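Local coordinates for protein Non-ribosomal peptide synthetase (Streptomyces halstedii, PDB 3WV4) that is a non-ribosomal peptide synthetase fragment with the fold of the AMP-binding enzymes of the ANL clan, at residues 85-89 with 90-94; 123-126 with 127-131; 166-169 with 170-173; 176-180 with 181-185; 390-394 with 395-399. All blocks are in the same frame, centred on the assembly; numbering follows the deposited sequence.

Contact 1. Residues 85-89 with 90-94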
loop_
_atom_site.group_PDB
_atom_site.type_symbol
_atom_site.label_atom_id
_atom_site.label_comp_id
_atom_site.label_asym_id
_atom_site.label_seq_id
_atom_site.Cartn_x
_atom_site.Cartn_y
_atom_site.Cartn_z
ATOM N N ALA A 85 10.568 -11.179 17.335
ATOM C CA ALA A 85 11.337 -11.483 18.546
ATOM C C ALA A 85 12.292 -10.365 18.853
ATOM O O ALA A 85 12.526 -10.050 19.993
ATOM C CB ALA A 85 12.111 -12.765 18.386
ATOM N N TRP A 86 12.807 -9.716 17.819
ATOM C CA TRP A 86 13.621 -8.562 18.027
ATOM C C TRP A 86 12.834 -7.445 18.672
ATOM O O TRP A 86 13.349 -6.755 19.539
ATOM C CB TRP A 86 14.167 -8.094 16.679
ATOM C CG TRP A 86 15.153 -7.042 16.746
ATOM C CD1 TRP A 86 16.495 -7.195 16.864
ATOM C CD2 TRP A 86 14.909 -5.644 16.586
ATOM N NE1 TRP A 86 17.118 -5.955 16.845
ATOM C CE2 TRP A 86 16.175 -4.981 16.686
ATOM C CE3 TRP A 86 13.747 -4.868 16.439
ATOM C CZ2 TRP A 86 16.307 -3.603 16.586
ATOM C CZ3 TRP A 86 13.880 -3.484 16.325
ATOM C CH2 TRP A 86 15.145 -2.860 16.432
ATOM N N LEU A 87 11.612 -7.189 18.195
ATOM C CA LEU A 87 10.792 -6.198 18.854
ATOM C C LEU A 87 10.607 -6.571 20.317
ATOM O O LEU A 87 10.785 -5.746 21.196
ATOM C CB LEU A 87 9.422 -6.073 18.176
ATOM C CG LEU A 87 9.463 -5.446 16.776
ATOM C CD1 LEU A 87 8.089 -5.451 16.140
ATOM C CD2 LEU A 87 10.008 -4.033 16.839
ATOM N N ASP A 88 10.250 -7.817 20.576
ATOM C CA ASP A 88 10.051 -8.288 21.935
ATOM C C ASP A 88 11.319 -8.030 22.766
ATOM O O ASP A 88 11.247 -7.569 23.901
ATOM C CB ASP A 88 9.716 -9.782 21.929
ATOM C CG ASP A 88 8.339 -10.092 21.336
ATOM O OD1 ASP A 88 7.468 -9.205 21.420
ATOM O OD2 ASP A 88 8.153 -11.236 20.809
ATOM N N GLY A 89 12.471 -8.315 22.175
ATOM C CA GLY A 89 13.779 -8.140 22.836
ATOM C C GLY A 89 14.034 -6.707 23.204
ATOM O O GLY A 89 14.639 -6.426 24.219
ATOM N N LYS A 90 13.539 -5.780 22.401
ATOM C CA LYS A 90 13.725 -4.343 22.666
ATOM C C LYS A 90 12.607 -3.768 23.531
ATOM O O LYS A 90 12.589 -2.584 23.805
ATOM C CB LYS A 90 13.746 -3.591 21.339
ATOM C CG LYS A 90 14.950 -3.902 20.471
ATOM C CD LYS A 90 16.150 -3.137 20.991
ATOM C CE LYS A 90 17.365 -3.343 20.120
ATOM N NZ LYS A 90 18.070 -4.560 20.565
ATOM N N GLY A 91 11.637 -4.589 23.899
ATOM C CA GLY A 91 10.570 -4.125 24.746
ATOM C C GLY A 91 9.578 -3.205 24.048
ATOM O O GLY A 91 9.007 -2.312 24.689
ATOM N N VAL A 92 9.367 -3.403 22.742
ATOM C CA VAL A 92 8.449 -2.551 21.994
ATOM C C VAL A 92 7.136 -3.256 22.107
ATOM O O VAL A 92 7.045 -4.386 21.776
ATOM C CB VAL A 92 8.845 -2.397 20.507
ATOM C CG1 VAL A 92 7.797 -1.606 19.780
ATOM C CG2 VAL A 92 10.175 -1.709 20.366
ATOM N N ALA A 93 6.120 -2.565 22.569
ATOM C CA ALA A 93 4.913 -3.231 22.996
ATOM C C ALA A 93 3.740 -2.868 22.103
ATOM O O ALA A 93 3.797 -1.918 21.300
ATOM C CB ALA A 93 4.616 -2.886 24.461
ATOM N N ARG A 94 2.669 -3.627 22.282
ATOM C CA ARG A 94 1.440 -3.421 21.553
ATOM C C ARG A 94 1.055 -1.971 21.538
ATOM O O ARG A 94 1.051 -1.325 22.565
ATOM C CB ARG A 94 0.333 -4.224 22.212
ATOM C CG ARG A 94 -0.955 -4.279 21.416
ATOM C CD ARG A 94 -1.932 -5.164 22.137
ATOM N NE ARG A 94 -3.262 -5.026 21.558
ATOM C CZ ARG A 94 -4.392 -5.405 22.141
ATOM N NH1 ARG A 94 -4.376 -5.944 23.346
ATOM N NH2 ARG A 94 -5.555 -5.227 21.521
#
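A Schellman motif ends helix 73-89, and Trp86 and Leu87 of the last turn meet Lys90 and Val92 just beyond it. The defining evidence is a pair of backbone bonds: Val92 N donates to Leu87 O at 3.1 Å with an almost straight N-H...O angle of 177°, and Gly91 N donates to Asp88 O at 3.0 Å. Gly91 takes the positive phi this reversal needs, a conformation that favours glycine. Lys90 N still makes the helical bond to Trp86 O, at 3.0 Å. The apolar contact that accompanies the motif sets Leu87 CD2 4.2 Å from Val92 CB. On the other flank, Lys90 CG lies 4.0 Å from the centroid of the Trp86 six-membered ring and only 5° off its normal, a CH-pi contact. A bend at chi2 (-78°) then carries the chain along the indole, bringing Lys90 CE to 3.7 Å from Trp86 CZ2. Tyr166 meets the same indole edge-to-face, and Leu145 touches both Trp86 and Val92. Asp88 turns outward to a salt bridge with Arg118. Lysine here works through its methylenes, which cover one face of a buried indole, while the main-chain bonds satisfy the last N-H groups as the helix stops.

Contact 2. Residues 123-126 with 127-131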
loop_
_atom_site.group_PDB
_atom_site.type_symbol
_atom_site.label_atom_id
_atom_site.label_comp_id
_atom_site.label_asym_id
_atom_site.label_seq_id
_atom_site.Cartn_x
_atom_site.Cartn_y
_atom_site.Cartn_z
ATOM N N VAL A 123 5.325 2.747 10.732
ATOM C CA VAL A 123 5.293 4.154 10.250
ATOM C C VAL A 123 6.387 4.327 9.216
ATOM O O VAL A 123 7.494 4.695 9.537
ATOM C CB VAL A 123 5.535 5.153 11.384
ATOM C CG1 VAL A 123 5.199 6.584 10.937
ATOM C CG2 VAL A 123 4.699 4.815 12.595
ATOM N N PRO A 124 6.099 3.981 7.963
ATOM C CA PRO A 124 7.100 4.030 6.915
ATOM C C PRO A 124 7.326 5.443 6.372
ATOM O O PRO A 124 6.337 6.180 6.186
ATOM C CB PRO A 124 6.481 3.176 5.821
ATOM C CG PRO A 124 4.998 3.348 6.000
ATOM C CD PRO A 124 4.770 3.570 7.462
ATOM N N LEU A 125 8.600 5.788 6.121
ATOM C CA LEU A 125 9.016 7.097 5.547
ATOM C C LEU A 125 9.862 6.901 4.289
ATOM O O LEU A 125 10.650 5.939 4.199
ATOM C CB LEU A 125 9.823 7.906 6.565
ATOM C CG LEU A 125 9.081 8.760 7.592
ATOM C CD1 LEU A 125 7.725 8.233 7.986
ATOM C CD2 LEU A 125 9.891 9.065 8.843
ATOM N N ASN A 126 9.705 7.819 3.325
ATOM C CA ASN A 126 10.495 7.813 2.080
ATOM C C ASN A 126 11.921 8.276 2.342
ATOM O O ASN A 126 12.150 9.142 3.173
ATOM C CB ASN A 126 9.881 8.662 0.941
ATOM C CG ASN A 126 8.647 9.431 1.384
ATOM O OD1 ASN A 126 7.677 8.805 1.781
ATOM N ND2 ASN A 126 8.667 10.774 1.312
ATOM N N PRO A 127 12.880 7.649 1.664
ATOM C CA PRO A 127 14.228 8.145 1.809
ATOM C C PRO A 127 14.220 9.541 1.201
ATOM O O PRO A 127 13.266 9.882 0.505
ATOM C CB PRO A 127 15.050 7.144 1.003
ATOM C CG PRO A 127 14.287 5.839 1.136
ATOM C CD PRO A 127 12.837 6.255 1.163
ATOM N N GLY A 128 15.204 10.377 1.493
ATOM C CA GLY A 128 15.215 11.734 0.901
ATOM C C GLY A 128 14.426 12.855 1.577
ATOM O O GLY A 128 14.419 13.969 1.081
ATOM N N MET A 129 13.769 12.598 2.703
ATOM C CA MET A 129 13.159 13.686 3.470
ATOM C C MET A 129 14.222 14.536 4.116
ATOM O O MET A 129 15.268 14.037 4.460
ATOM C CB MET A 129 12.239 13.159 4.567
ATOM C CG MET A 129 11.023 12.411 4.046
ATOM S SD MET A 129 10.090 11.619 5.352
ATOM C CE MET A 129 9.723 12.976 6.480
ATOM N N LYS A 130 13.902 15.818 4.323
ATOM C CA LYS A 130 14.822 16.806 4.868
ATOM C C LYS A 130 14.807 16.832 6.366
ATOM O O LYS A 130 13.802 16.561 6.994
ATOM C CB LYS A 130 14.436 18.205 4.389
ATOM C CG LYS A 130 14.490 18.363 2.870
ATOM C CD LYS A 130 14.614 19.824 2.432
ATOM C CE LYS A 130 15.953 20.450 2.784
ATOM N NZ LYS A 130 17.070 19.680 2.190
ATOM N N PRO A 131 15.924 17.215 6.956
ATOM C CA PRO A 131 16.003 17.083 8.399
ATOM C C PRO A 131 14.797 17.596 9.168
ATOM O O PRO A 131 14.244 16.859 9.975
ATOM C CB PRO A 131 17.259 17.887 8.749
ATOM C CG PRO A 131 18.144 17.711 7.540
ATOM C CD PRO A 131 17.230 17.543 6.350
#
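Leu125 and Met129 make the apolar part of this contact. Met129 SD rests 3.8 Å from Leu125 CG and 3.9 Å from Leu125 CB, the two side chains running at about a right angle. Met129 holds its chain extended as far as the sulfur and bends at chi3 (55°), which turns the terminal methyl aside so that SD itself does the touching. Leu134 and Val137 of helix 131-141 pack against both residues.

Van der Waals contacts with polar groups come next. Met129 CG lies 3.6 Å from Asn126 O and 4.0 Å from Asn126 ND2, so the methylene sits against both the carbonyl and the amide of one residue. The backbone here is a type II beta turn from Asn126 to Met129, with Pro127 second and Gly128 third, where the positive phi of 85° suits glycine. It joins edge strand 121-124 of a four-stranded parallel sheet to helix 131-141, for which Lys130 is the N-cap.

Hydrogen bonding across the two segments is absent. The turn is open, Asn126 O standing 3.8 Å from Met129 N; that carbonyl accepts instead from Gln101 NE2, at the end of neighbouring strand 97-101, which also pairs through Val100 with the backbone of Leu125.

Contact 3. Residues 166-169 with 170-173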
loop_
_atom_site.group_PDB
_atom_site.type_symbol
_atom_site.label_atom_id
_atom_site.label_comp_id
_atom_site.label_asym_id
_atom_site.label_seq_id
_atom_site.Cartn_x
_atom_site.Cartn_y
_atom_site.Cartn_z
ATOM N N TYR A 166 18.388 2.491 14.487
ATOM C CA TYR A 166 19.117 1.257 14.186
ATOM C C TYR A 166 19.306 1.108 12.713
ATOM O O TYR A 166 18.364 1.266 11.973
ATOM C CB TYR A 166 18.337 0.084 14.669
ATOM C CG TYR A 166 18.216 0.018 16.154
ATOM C CD1 TYR A 166 19.194 -0.613 16.932
ATOM C CD2 TYR A 166 17.133 0.580 16.782
ATOM C CE1 TYR A 166 19.100 -0.655 18.312
ATOM C CE2 TYR A 166 16.990 0.541 18.171
ATOM C CZ TYR A 166 17.988 -0.091 18.950
ATOM O OH TYR A 166 17.931 -0.167 20.354
ATOM N N SER A 167 20.523 0.811 12.286
ATOM C CA SER A 167 20.806 0.447 10.899
ATOM C C SER A 167 20.169 -0.895 10.550
ATOM O O SER A 167 20.270 -1.826 11.328
ATOM C CB SER A 167 22.315 0.298 10.737
ATOM O OG SER A 167 22.681 0.164 9.373
ATOM N N ILE A 168 19.568 -1.031 9.371
ATOM C CA ILE A 168 18.954 -2.314 9.035
ATOM C C ILE A 168 19.994 -3.470 8.960
ATOM O O ILE A 168 19.707 -4.574 9.319
ATOM C CB ILE A 168 18.115 -2.248 7.742
ATOM C CG1 ILE A 168 17.339 -3.544 7.549
ATOM C CG2 ILE A 168 18.984 -2.048 6.504
ATOM C CD1 ILE A 168 16.328 -3.816 8.632
ATOM N N ASP A 169 21.198 -3.202 8.487
ATOM C CA ASP A 169 22.251 -4.228 8.423
ATOM C C ASP A 169 22.657 -4.670 9.792
ATOM O O ASP A 169 22.652 -5.849 10.105
ATOM C CB ASP A 169 23.461 -3.632 7.754
ATOM C CG ASP A 169 23.101 -2.960 6.426
ATOM O OD1 ASP A 169 22.793 -3.715 5.459
ATOM O OD2 ASP A 169 23.060 -1.678 6.387
ATOM N N SER A 170 23.025 -3.726 10.634
ATOM C CA SER A 170 23.487 -4.113 11.921
ATOM C C SER A 170 22.402 -4.978 12.571
ATOM O O SER A 170 22.666 -6.129 12.987
ATOM C CB SER A 170 23.898 -2.888 12.751
ATOM O OG SER A 170 22.864 -2.470 13.620
ATOM N N LEU A 171 21.178 -4.459 12.658
ATOM C CA LEU A 171 20.151 -5.224 13.383
ATOM C C LEU A 171 19.755 -6.507 12.683
ATOM O O LEU A 171 19.269 -7.417 13.325
ATOM C CB LEU A 171 18.890 -4.444 13.696
ATOM C CG LEU A 171 17.858 -4.290 12.564
ATOM C CD1 LEU A 171 16.829 -5.422 12.595
ATOM C CD2 LEU A 171 17.162 -2.949 12.668
ATOM N N TRP A 172 19.946 -6.599 11.378
ATOM C CA TRP A 172 19.647 -7.834 10.679
ATOM C C TRP A 172 20.520 -8.987 11.160
ATOM O O TRP A 172 20.073 -10.104 11.142
ATOM C CB TRP A 172 19.700 -7.694 9.142
ATOM C CG TRP A 172 18.692 -8.618 8.481
ATOM C CD1 TRP A 172 18.956 -9.732 7.737
ATOM C CD2 TRP A 172 17.260 -8.508 8.558
ATOM N NE1 TRP A 172 17.776 -10.318 7.352
ATOM C CE2 TRP A 172 16.723 -9.596 7.857
ATOM C CE3 TRP A 172 16.384 -7.608 9.180
ATOM C CZ2 TRP A 172 15.351 -9.801 7.745
ATOM C CZ3 TRP A 172 15.012 -7.800 9.053
ATOM C CH2 TRP A 172 14.511 -8.890 8.357
ATOM N N ALA A 173 21.753 -8.713 11.608
ATOM C CA ALA A 173 22.578 -9.801 12.154
ATOM C C ALA A 173 21.842 -10.526 13.269
ATOM O O ALA A 173 21.813 -11.761 13.317
ATOM C CB ALA A 173 23.926 -9.262 12.674
#
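Ile168 O accepts from Trp172 N at 2.9 Å, the shortest sound polar bond here, although it is bent, with an N-H...O angle of 138° and the donor tilted from the carbonyl plane. One residue earlier the geometry is much straighter: Leu171 N reaches Ser167 O at 3.1 Å and 173°, nearly along the C=O axis. The next step weakens, for Ala173 N lies 3.4 Å from Asp169 O and also donates to Ser170 O at 3.1 Å, dividing its N-H between two carbonyls.

These bonds open helix 168-180, which follows strand 165-167 without an intervening loop. That strand is the outermost on one side of the parallel sheet 121-124, 97-101, 145-148, 165-167, and Ser167 is the N-cap. Its carbonyl starts the helical pattern; its hydroxyl does not complete a capping bond to Ser170, since Ser167 OG is 4.1 Å from Ser170 N.

Leu171 carries much of the apolar contact. Its CG stands between the backbone N and the carbonyl carbon (chi1 80°), an unfavourable setting in a helix, and this points the branch back toward the strand. Leu171 CD2 consequently touches Tyr166 CB at 3.8 Å and approaches Ile168 CD1 to 4.2 Å. Ile168 and Trp172 lie side by side and point the same way; Ile168 CD1 reaches Trp172 CE3 at 3.8 Å, obliquely to the ring. Gln107 of helix 106-116 touches both of them, while Phe83 and Trp86 of helix 73-89 pack on Leu171.

Contact 4. Residues 176-180 with 181-185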
loop_
_atom_site.group_PDB
_atom_site.type_symbol
_atom_site.label_atom_id
_atom_site.label_comp_id
_atom_site.label_asym_id
_atom_site.label_seq_id
_atom_site.Cartn_x
_atom_site.Cartn_y
_atom_site.Cartn_z
ATOM N N GLU A 176 18.827 -12.567 12.083
ATOM C CA GLU A 176 19.248 -13.873 11.548
ATOM C C GLU A 176 19.553 -14.894 12.662
ATOM O O GLU A 176 19.147 -16.069 12.569
ATOM C CB GLU A 176 20.441 -13.689 10.608
ATOM C CG GLU A 176 19.993 -13.036 9.316
ATOM C CD GLU A 176 21.103 -12.791 8.324
ATOM O OE1 GLU A 176 22.227 -12.402 8.740
ATOM O OE2 GLU A 176 20.815 -12.924 7.114
ATOM N N ARG A 177 20.222 -14.448 13.713
ATOM C CA ARG A 177 20.481 -15.331 14.840
ATOM C C ARG A 177 19.166 -15.793 15.406
ATOM O O ARG A 177 18.969 -16.954 15.695
ATOM C CB ARG A 177 21.227 -14.614 15.933
ATOM C CG ARG A 177 22.693 -14.321 15.672
ATOM C CD ARG A 177 23.359 -13.766 16.966
ATOM N NE ARG A 177 22.622 -12.596 17.552
ATOM C CZ ARG A 177 21.658 -12.677 18.500
ATOM N NH1 ARG A 177 21.293 -13.853 19.026
ATOM N NH2 ARG A 177 21.032 -11.589 18.920
ATOM N N LEU A 178 18.242 -14.845 15.540
ATOM C CA LEU A 178 16.939 -15.140 16.088
ATOM C C LEU A 178 16.203 -16.075 15.189
ATOM O O LEU A 178 15.480 -16.947 15.650
ATOM C CB LEU A 178 16.142 -13.875 16.252
ATOM C CG LEU A 178 16.621 -13.022 17.434
ATOM C CD1 LEU A 178 16.096 -11.585 17.359
ATOM C CD2 LEU A 178 16.235 -13.691 18.748
ATOM N N ARG A 179 16.367 -15.883 13.885
ATOM C CA ARG A 179 15.739 -16.774 12.919
ATOM C C ARG A 179 16.226 -18.204 13.087
ATOM O O ARG A 179 15.438 -19.143 13.065
ATOM C CB ARG A 179 16.061 -16.306 11.514
ATOM C CG ARG A 179 15.371 -17.062 10.399
ATOM C CD ARG A 179 16.125 -16.825 9.104
ATOM N NE ARG A 179 17.527 -17.246 9.220
ATOM C CZ ARG A 179 18.555 -16.731 8.540
ATOM N NH1 ARG A 179 18.381 -15.731 7.682
ATOM N NH2 ARG A 179 19.777 -17.225 8.713
ATOM N N ASP A 180 17.531 -18.343 13.255
ATOM C CA ASP A 180 18.181 -19.634 13.334
ATOM C C ASP A 180 17.728 -20.383 14.573
ATOM O O ASP A 180 17.465 -21.582 14.518
ATOM C CB ASP A 180 19.688 -19.451 13.283
ATOM C CG ASP A 180 20.152 -19.021 11.915
ATOM O OD1 ASP A 180 19.347 -19.079 10.955
ATOM O OD2 ASP A 180 21.300 -18.583 11.790
ATOM N N ALA A 181 17.577 -19.650 15.664
ATOM C CA ALA A 181 16.980 -20.174 16.895
ATOM C C ALA A 181 15.465 -20.449 16.846
ATOM O O ALA A 181 14.897 -20.920 17.820
ATOM C CB ALA A 181 17.290 -19.220 18.030
ATOM N N GLY A 182 14.806 -20.178 15.734
ATOM C CA GLY A 182 13.329 -20.301 15.651
ATOM C C GLY A 182 12.550 -19.357 16.562
ATOM O O GLY A 182 11.453 -19.675 16.993
ATOM N N ALA A 183 13.102 -18.184 16.871
ATOM C CA ALA A 183 12.399 -17.237 17.769
ATOM C C ALA A 183 11.180 -16.566 17.129
ATOM O O ALA A 183 11.144 -16.345 15.920
ATOM C CB ALA A 183 13.345 -16.162 18.279
ATOM N N GLY A 184 10.170 -16.295 17.949
ATOM C CA GLY A 184 9.137 -15.343 17.620
ATOM C C GLY A 184 7.888 -15.977 17.048
ATOM O O GLY A 184 7.024 -15.260 16.570
ATOM N N ALA A 185 7.814 -17.317 17.041
ATOM C CA ALA A 185 6.676 -18.030 16.444
ATOM C C ALA A 185 5.409 -17.855 17.234
ATOM O O ALA A 185 4.330 -17.983 16.689
ATOM C CB ALA A 185 6.965 -19.534 16.267
#
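Leu178 sets its CG opposite the carbonyl carbon and beside the backbone N (chi1 -74°); with CD1 extended (chi2 164°), the other branch, CD2, is left folded back to meet Ala183 CB at 3.8 Å. A different chain shape serves Arg179: it leaves the backbone extended and folds at chi3, bringing the guanidinium beside the carboxylate of Asp180. There NE and NH2 both donate to one oxygen, Asp180 OD1, a side-on grip with Arg179 NH2 at 2.9 Å and Arg179 NE at 3.1 Å. The oxygen lies in the guanidinium plane, whereas the two nitrogens come from the same face of the carboxylate. Glu176 CB covers one face of the guanidinium, and Glu176 OE2 adds a long salt bridge from 3.8 Å to Arg179 NH1, so three charged residues of one turn form a network. The carboxylate of Asp180 lies at the helix C-terminus, where the dipole would be expected to disfavour a negative charge, and the neighbouring guanidinium would counter it.

The backbone reverses in a Schellman motif that closes helix 168-180. Ala183 N donates to Leu178 O at 2.9 Å, and Gly182 N to Arg179 O, also at 2.9 Å but from well above the carbonyl plane. Gly182 has a positive phi, which favours glycine. Before the reversal Ala181 N keeps the regular helical bond, 3.0 Å from Arg177 O. The Leu178 and Ala183 pair is the apolar contact usual in this motif, and it faces helix 73-89, where Trp86 touches Leu178 and Ala85 touches Ala183.

Contact 5. Residues 390-394 with 395-399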
loop_
_atom_site.group_PDB
_atom_site.type_symbol
_atom_site.label_atom_id
_atom_site.label_comp_id
_atom_site.label_asym_id
_atom_site.label_seq_id
_atom_site.Cartn_x
_atom_site.Cartn_y
_atom_site.Cartn_z
ATOM N N ILE A 390 -18.135 14.169 -3.240
ATOM C CA ILE A 390 -17.951 12.707 -3.207
ATOM C C ILE A 390 -17.745 12.300 -1.765
ATOM O O ILE A 390 -16.795 12.755 -1.107
ATOM C CB ILE A 390 -16.766 12.281 -4.090
ATOM C CG1 ILE A 390 -17.117 12.550 -5.562
ATOM C CG2 ILE A 390 -16.430 10.805 -3.904
ATOM C CD1 ILE A 390 -15.883 12.684 -6.409
ATOM N N THR A 391 -18.629 11.440 -1.283
ATOM C CA THR A 391 -18.477 10.949 0.080
ATOM C C THR A 391 -18.495 9.435 0.004
ATOM O O THR A 391 -18.977 8.883 -0.974
ATOM C CB THR A 391 -19.514 11.466 1.099
ATOM O OG1 THR A 391 -20.764 10.770 0.943
ATOM C CG2 THR A 391 -19.706 12.962 0.945
ATOM N N VAL A 392 -17.968 8.800 1.055
ATOM C CA VAL A 392 -17.704 7.382 1.086
ATOM C C VAL A 392 -18.028 6.781 2.441
ATOM O O VAL A 392 -17.682 7.338 3.489
ATOM C CB VAL A 392 -16.217 7.154 0.840
ATOM C CG1 VAL A 392 -15.860 5.695 0.982
ATOM C CG2 VAL A 392 -15.840 7.688 -0.537
ATOM N N THR A 393 -18.612 5.611 2.417
ATOM C CA THR A 393 -18.908 4.879 3.627
ATOM C C THR A 393 -18.493 3.401 3.483
ATOM O O THR A 393 -18.671 2.810 2.446
ATOM C CB THR A 393 -20.426 5.044 3.878
ATOM O OG1 THR A 393 -20.665 6.408 4.248
ATOM C CG2 THR A 393 -20.884 4.154 4.968
ATOM N N GLY A 394 -17.942 2.795 4.519
ATOM C CA GLY A 394 -17.693 1.382 4.461
ATOM C C GLY A 394 -16.520 0.918 5.273
ATOM O O GLY A 394 -15.879 1.709 5.977
ATOM N N PRO A 395 -16.235 -0.374 5.190
ATOM C CA PRO A 395 -15.283 -1.004 6.087
ATOM C C PRO A 395 -13.833 -0.738 5.733
ATOM O O PRO A 395 -12.955 -1.347 6.293
ATOM C CB PRO A 395 -15.596 -2.513 5.960
ATOM C CG PRO A 395 -16.925 -2.588 5.264
ATOM C CD PRO A 395 -16.982 -1.362 4.396
ATOM N N HIS A 396 -13.605 0.159 4.791
ATOM C CA HIS A 396 -12.267 0.606 4.361
ATOM C C HIS A 396 -11.981 2.009 4.892
ATOM O O HIS A 396 -10.837 2.461 4.832
ATOM C CB HIS A 396 -12.157 0.615 2.843
ATOM C CG HIS A 396 -13.161 1.481 2.148
ATOM N ND1 HIS A 396 -14.419 1.778 2.656
ATOM C CD2 HIS A 396 -13.117 2.055 0.927
ATOM C CE1 HIS A 396 -15.076 2.530 1.795
ATOM N NE2 HIS A 396 -14.313 2.707 0.734
ATOM N N VAL A 397 -13.039 2.720 5.330
ATOM C CA VAL A 397 -12.858 4.069 5.851
ATOM C C VAL A 397 -11.987 3.944 7.077
ATOM O O VAL A 397 -12.371 3.260 8.007
ATOM C CB VAL A 397 -14.166 4.706 6.267
ATOM C CG1 VAL A 397 -13.837 6.023 7.022
ATOM C CG2 VAL A 397 -15.039 4.955 5.036
ATOM N N MET A 398 -10.828 4.592 7.068
ATOM C CA MET A 398 -9.810 4.395 8.091
ATOM C C MET A 398 -10.210 5.143 9.351
ATOM O O MET A 398 -11.249 5.772 9.377
ATOM C CB MET A 398 -8.429 4.879 7.566
ATOM C CG MET A 398 -7.904 4.032 6.398
ATOM S SD MET A 398 -7.504 2.326 6.894
ATOM C CE MET A 398 -7.513 1.641 5.211
ATOM N N ALA A 399 -9.398 5.053 10.386
ATOM C CA ALA A 399 -9.765 5.527 11.698
ATOM C C ALA A 399 -9.604 7.042 11.949
ATOM O O ALA A 399 -9.773 7.413 13.063
ATOM C CB ALA A 399 -8.958 4.790 12.743
HETATM O O HOH W 1 -14.222 1.475 8.190
#
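Gly394, Val392 and Val397 bury the most surface in this contact, and Gly394 O is its polar centre. Val397 N donates to Gly394 O at 3.1 Å, from well above the carbonyl plane rather than on a lone pair. A water gives a second bond to the same carbonyl, 2.8 Å from Gly394 O, and its other hydrogen goes to Val397 O at 2.6 Å. The water thus clips together the two ends of a type I beta turn, Gly394 to Val397, while Val397 O takes a further bond from Gln217 NE2 of helix 215-229. Gly394 lies at phi 150° and psi -177°, backbone angles that call for glycine.

The turn follows strand 388-393, which pairs antiparallel with strands 371-375, 422-425 and 427-431, and starts the path to helix 405-411.

Val392, next to last in the strand, directs its side chain toward the turn. Its CG1 meets the imidazole of His396 obliquely, 3.4 Å from both His396 CE1 and His396 NE2, a close approach. His396 places CG between its backbone N and carbonyl carbon (chi1 58°), which turns the ring back toward the end of the strand, with Thr393 C and Gly394 N at its edge, in the ring plane. Val397 adds a second apolar neighbour: Val397 CG2 lies 3.5 Å from Gly394 O and 4.2 Å from Val392 CG1. Phe220 of helix 215-229 touches both Pro395 and His396.

Contacts 1 to 5 follow one another along the chain, all within the region of the AMP-binding enzyme family. Contacts 1, 3 and 4 cluster, with centres 14 to 15 Å apart: contacts 3 and 4 mark the start and end of helix 168-180, and contact 1 marks the end of helix 73-89 packed beside it. Lys90 CE comes to 3.2 Å from Tyr166 OH, and Ala85 CB to 3.6 Å from Ala183 CB. Contacts 2 and 3 sit 18 Å apart between centres, at the two outermost strands of one parallel sheet. Contact 5 lies on strand 388-393, its centre about 38 Å from that of contact 3 and across the chain's centre, so the parallel four-stranded sheet and the larger mixed sheet occupy separate parts of the molecule.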